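Local coordinates for putative flagellar hook-associated protein (Vibrio parahaemolyticus, PDB 3PWX), which is probably a structural component of the bacterial flagellum, a member of the flagellin family thought to belong to the hook-associated proteins, at residues Y26-Q40 against V128-M140. Residues are numbered along the deposited sequence; the frame is centred on the assembly and turned at random.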
# COMPACT_ATOMS: atom_id res chain seq x y z
N TYR A 26 7.74 1.64 12.36
CA TYR A 26 7.33 2.09 11.03
C TYR A 26 8.44 2.84 10.34
O TYR A 26 8.65 2.66 9.16
CB TYR A 26 6.11 2.97 11.09
CG TYR A 26 4.86 2.25 11.53
CD1 TYR A 26 4.45 1.06 10.93
CD2 TYR A 26 4.05 2.79 12.52
CE1 TYR A 26 3.24 0.38 11.36
CE2 TYR A 26 2.86 2.12 12.94
CZ TYR A 26 2.47 0.92 12.36
OH TYR A 26 1.29 0.31 12.74
N GLN A 27 9.17 3.68 11.05
CA GLN A 27 10.16 4.48 10.37
C GLN A 27 11.33 3.62 9.95
O GLN A 27 12.06 3.95 8.97
CB GLN A 27 10.62 5.65 11.22
CG GLN A 27 9.52 6.60 11.57
CD GLN A 27 10.07 7.91 12.07
OE1 GLN A 27 10.34 8.04 13.24
NE2 GLN A 27 10.27 8.89 11.15
N SER A 28 11.50 2.50 10.65
CA SER A 28 12.48 1.50 10.24
C SER A 28 12.03 0.72 9.02
O SER A 28 12.86 0.32 8.23
CB SER A 28 12.81 0.55 11.37
OG SER A 28 13.55 -0.53 10.85
N ASN A 29 10.72 0.51 8.85
CA ASN A 29 10.19 -0.15 7.66
C ASN A 29 10.38 0.75 6.47
O ASN A 29 10.79 0.30 5.39
CB ASN A 29 8.70 -0.45 7.84
CG ASN A 29 8.45 -1.60 8.79
OD1 ASN A 29 9.38 -2.25 9.29
ND2 ASN A 29 7.15 -1.88 9.06
N ILE A 30 10.10 2.04 6.67
CA ILE A 30 10.24 3.03 5.61
C ILE A 30 11.72 3.27 5.14
O ILE A 30 12.02 3.24 3.93
CB ILE A 30 9.63 4.33 6.07
CG1 ILE A 30 8.16 4.10 6.46
CG2 ILE A 30 9.81 5.43 5.04
CD1 ILE A 30 7.46 5.42 6.79
N ALA A 31 12.65 3.50 6.06
CA ALA A 31 14.06 3.52 5.69
C ALA A 31 14.41 2.19 4.98
O ALA A 31 15.13 2.18 3.99
CB ALA A 31 14.95 3.73 6.92
N ASN A 32 13.91 1.04 5.45
CA ASN A 32 14.34 -0.17 4.74
C ASN A 32 13.74 -0.26 3.37
O ASN A 32 14.37 -0.78 2.44
CB ASN A 32 14.19 -1.43 5.55
CG ASN A 32 15.17 -1.45 6.71
OD1 ASN A 32 16.28 -0.95 6.57
ND2 ASN A 32 14.79 -2.02 7.84
N LEU A 33 12.55 0.30 3.21
CA LEU A 33 11.89 0.19 1.92
C LEU A 33 12.63 1.12 0.91
O LEU A 33 12.88 0.75 -0.24
CB LEU A 33 10.38 0.43 2.03
CG LEU A 33 9.56 0.46 0.74
CD1 LEU A 33 9.86 -0.75 -0.18
CD2 LEU A 33 8.09 0.56 1.05
N LYS A 34 13.04 2.30 1.39
CA LYS A 34 13.77 3.25 0.57
C LYS A 34 15.06 2.65 0.05
O LYS A 34 15.53 2.97 -1.08
CB LYS A 34 14.09 4.50 1.36
CG LYS A 34 12.86 5.31 1.75
CD LYS A 34 13.24 6.72 2.12
CE LYS A 34 13.84 7.39 0.85
NZ LYS A 34 13.30 8.78 0.66
N THR A 35 15.66 1.81 0.88
CA THR A 35 16.91 1.18 0.54
C THR A 35 16.75 0.18 -0.56
O THR A 35 17.58 0.05 -1.41
CB THR A 35 17.50 0.45 1.72
OG1 THR A 35 17.97 1.43 2.64
CG2 THR A 35 18.69 -0.45 1.25
N THR A 36 15.65 -0.54 -0.51
CA THR A 36 15.34 -1.60 -1.44
C THR A 36 14.90 -0.95 -2.71
O THR A 36 15.18 -1.45 -3.80
CB THR A 36 14.16 -2.33 -0.83
OG1 THR A 36 14.62 -2.95 0.36
CG2 THR A 36 13.59 -3.36 -1.76
N LEU A 37 14.23 0.20 -2.61
CA LEU A 37 13.75 0.83 -3.80
C LEU A 37 14.92 1.38 -4.54
O LEU A 37 14.98 1.18 -5.75
CB LEU A 37 12.71 1.90 -3.52
CG LEU A 37 11.32 1.50 -3.02
CD1 LEU A 37 10.51 2.77 -2.79
CD2 LEU A 37 10.64 0.59 -4.01
N SER A 38 15.87 2.05 -3.87
CA SER A 38 17.05 2.63 -4.54
C SER A 38 17.78 1.52 -5.24
O SER A 38 18.24 1.66 -6.37
CB SER A 38 18.05 3.21 -3.58
OG SER A 38 17.47 4.23 -2.88
N SER A 39 17.92 0.40 -4.53
CA SER A 39 18.53 -0.77 -5.14
C SER A 39 17.93 -1.21 -6.50
O SER A 39 18.69 -1.57 -7.41
CB SER A 39 18.62 -1.91 -4.15
OG SER A 39 19.43 -2.92 -4.73
N GLN A 40 16.61 -1.20 -6.65
CA GLN A 40 15.97 -1.48 -7.96
C GLN A 40 16.24 -0.42 -9.03
O GLN A 40 16.29 -0.73 -10.22
CB GLN A 40 14.47 -1.54 -7.81
CG GLN A 40 13.99 -2.76 -7.08
CD GLN A 40 12.55 -2.65 -6.62
OE1 GLN A 40 12.22 -3.03 -5.49
NE2 GLN A 40 11.68 -2.09 -7.46
N VAL A 128 4.85 -3.57 1.97
CA VAL A 128 5.43 -3.24 3.26
C VAL A 128 4.50 -2.27 3.95
O VAL A 128 4.01 -1.26 3.33
CB VAL A 128 6.83 -2.59 3.00
CG1 VAL A 128 7.26 -1.63 4.10
CG2 VAL A 128 7.83 -3.68 2.83
N THR A 129 4.29 -2.53 5.24
CA THR A 129 3.45 -1.69 6.13
C THR A 129 4.27 -0.50 6.61
O THR A 129 5.36 -0.68 7.16
CB THR A 129 2.99 -2.48 7.31
OG1 THR A 129 2.12 -3.50 6.81
CG2 THR A 129 2.18 -1.61 8.30
N VAL A 130 3.75 0.71 6.44
CA VAL A 130 4.56 1.84 6.64
C VAL A 130 3.92 2.82 7.62
O VAL A 130 4.53 3.84 7.94
CB VAL A 130 4.94 2.52 5.28
CG1 VAL A 130 5.70 1.54 4.35
CG2 VAL A 130 3.71 3.10 4.56
N ALA A 131 2.67 2.54 8.03
CA ALA A 131 1.98 3.20 9.13
C ALA A 131 0.74 2.37 9.41
O ALA A 131 0.35 1.56 8.55
CB ALA A 131 1.58 4.66 8.82
N LYS A 132 0.12 2.55 10.58
CA LYS A 132 -1.01 1.75 10.96
C LYS A 132 -2.00 1.66 9.83
O LYS A 132 -2.59 2.66 9.46
CB LYS A 132 -1.69 2.33 12.19
CG LYS A 132 -2.72 1.33 12.84
CD LYS A 132 -2.10 -0.09 12.99
CE LYS A 132 -2.79 -0.96 14.09
NZ LYS A 132 -3.63 -2.03 13.43
N GLY A 133 -2.22 0.45 9.34
CA GLY A 133 -3.16 0.22 8.24
C GLY A 133 -2.83 0.81 6.84
O GLY A 133 -3.74 0.99 6.02
N VAL A 134 -1.54 1.06 6.58
CA VAL A 134 -1.13 1.60 5.32
C VAL A 134 0.01 0.77 4.73
O VAL A 134 1.07 0.64 5.36
CB VAL A 134 -0.63 3.08 5.48
CG1 VAL A 134 -0.21 3.68 4.09
CG2 VAL A 134 -1.68 3.95 6.25
N THR A 135 -0.16 0.25 3.52
CA THR A 135 0.93 -0.48 2.90
C THR A 135 1.43 0.20 1.65
O THR A 135 0.69 0.88 0.94
CB THR A 135 0.52 -1.90 2.51
OG1 THR A 135 -0.36 -1.80 1.39
CG2 THR A 135 -0.15 -2.63 3.67
N MSE A 136 2.70 0.02 1.39
CA MSE A 136 3.28 0.62 0.17
C MSE A 136 3.84 -0.54 -0.66
O MSE A 136 4.45 -1.46 -0.08
CB MSE A 136 4.36 1.60 0.53
CG MSE A 136 5.37 1.81 -0.57
SE MSE A 136 4.66 3.18 -1.83
CE MSE A 136 4.15 4.40 -0.31
N ASP A 137 3.60 -0.55 -1.97
CA ASP A 137 4.13 -1.62 -2.83
C ASP A 137 5.62 -1.43 -2.96
O ASP A 137 6.08 -0.33 -3.12
CB ASP A 137 3.44 -1.63 -4.21
CG ASP A 137 1.91 -1.89 -4.11
OD1 ASP A 137 1.38 -2.45 -3.07
OD2 ASP A 137 1.21 -1.54 -5.10
N SER A 138 6.38 -2.51 -2.91
CA SER A 138 7.83 -2.43 -2.74
C SER A 138 8.59 -3.11 -3.84
O SER A 138 9.84 -3.01 -3.89
CB SER A 138 8.20 -3.05 -1.38
OG SER A 138 7.88 -4.43 -1.35
N ASN A 139 7.90 -3.76 -4.78
CA ASN A 139 8.65 -4.32 -5.91
C ASN A 139 8.33 -3.81 -7.32
O ASN A 139 7.27 -3.22 -7.52
CB ASN A 139 8.60 -5.84 -5.87
CG ASN A 139 7.21 -6.40 -6.13
OD1 ASN A 139 6.18 -5.90 -5.63
ND2 ASN A 139 7.19 -7.48 -6.91
N MSE A 140 9.26 -4.00 -8.27
CA MSE A 140 8.93 -3.87 -9.70
C MSE A 140 9.08 -5.27 -10.29
O MSE A 140 9.70 -6.12 -9.68
CB MSE A 140 9.81 -2.88 -10.44
CG MSE A 140 9.65 -1.41 -10.08
SE MSE A 140 7.79 -0.74 -10.20
CE MSE A 140 7.50 -0.96 -12.12
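Tyr26 lies flat on the backbone where the hairpin begins to turn: CA of Ala131 sits 3.6 Å from the ring centroid, only 7° off the normal, a CH-pi contact. CB of Ala131 points away from the helix, leaving the CA side of the main chain to meet the ring face, and CG of Tyr26, beside its backbone N, swings the phenol over the turn, its OH 3.4 Å from CD of Lys132. CG2 of Thr129 approaches CE1 of Tyr26 obliquely.

One turn on, Asn29 suits its place because its short amide carries an N-H to a strand carbonyl. Its ND2 donates to Thr129 O at 2.9 Å, reasonably straight at 155° and tilted a little from the carbonyl plane.

Ile30 and Leu33 make the apolar middle of the contact. Ile30 and Val130, both branched at CB, cross at about a right angle, with CG1 of Ile30 3.8 Å from CB of Val130. Leu33, its CG anti to the backbone N, reaches down to both strands: CD2 lies 3.8 Å from CG1 of Val128 and close to CG of selenomethionine Met136. Farther along, CD2 of Leu37 rests 3.7 Å from Ser138 O.

Segment 26-40, part of helix 7-61, thus crosses strand 128-131 at -128°, on a hairpin closed by a type II turn at Ala131-Val134. Helix 172-223 adds His211, nearly parallel to the Tyr26 ring and hydrogen-bonded to Val130 O, while strand 134-137 continues the sheet antiparallel into the second subunit.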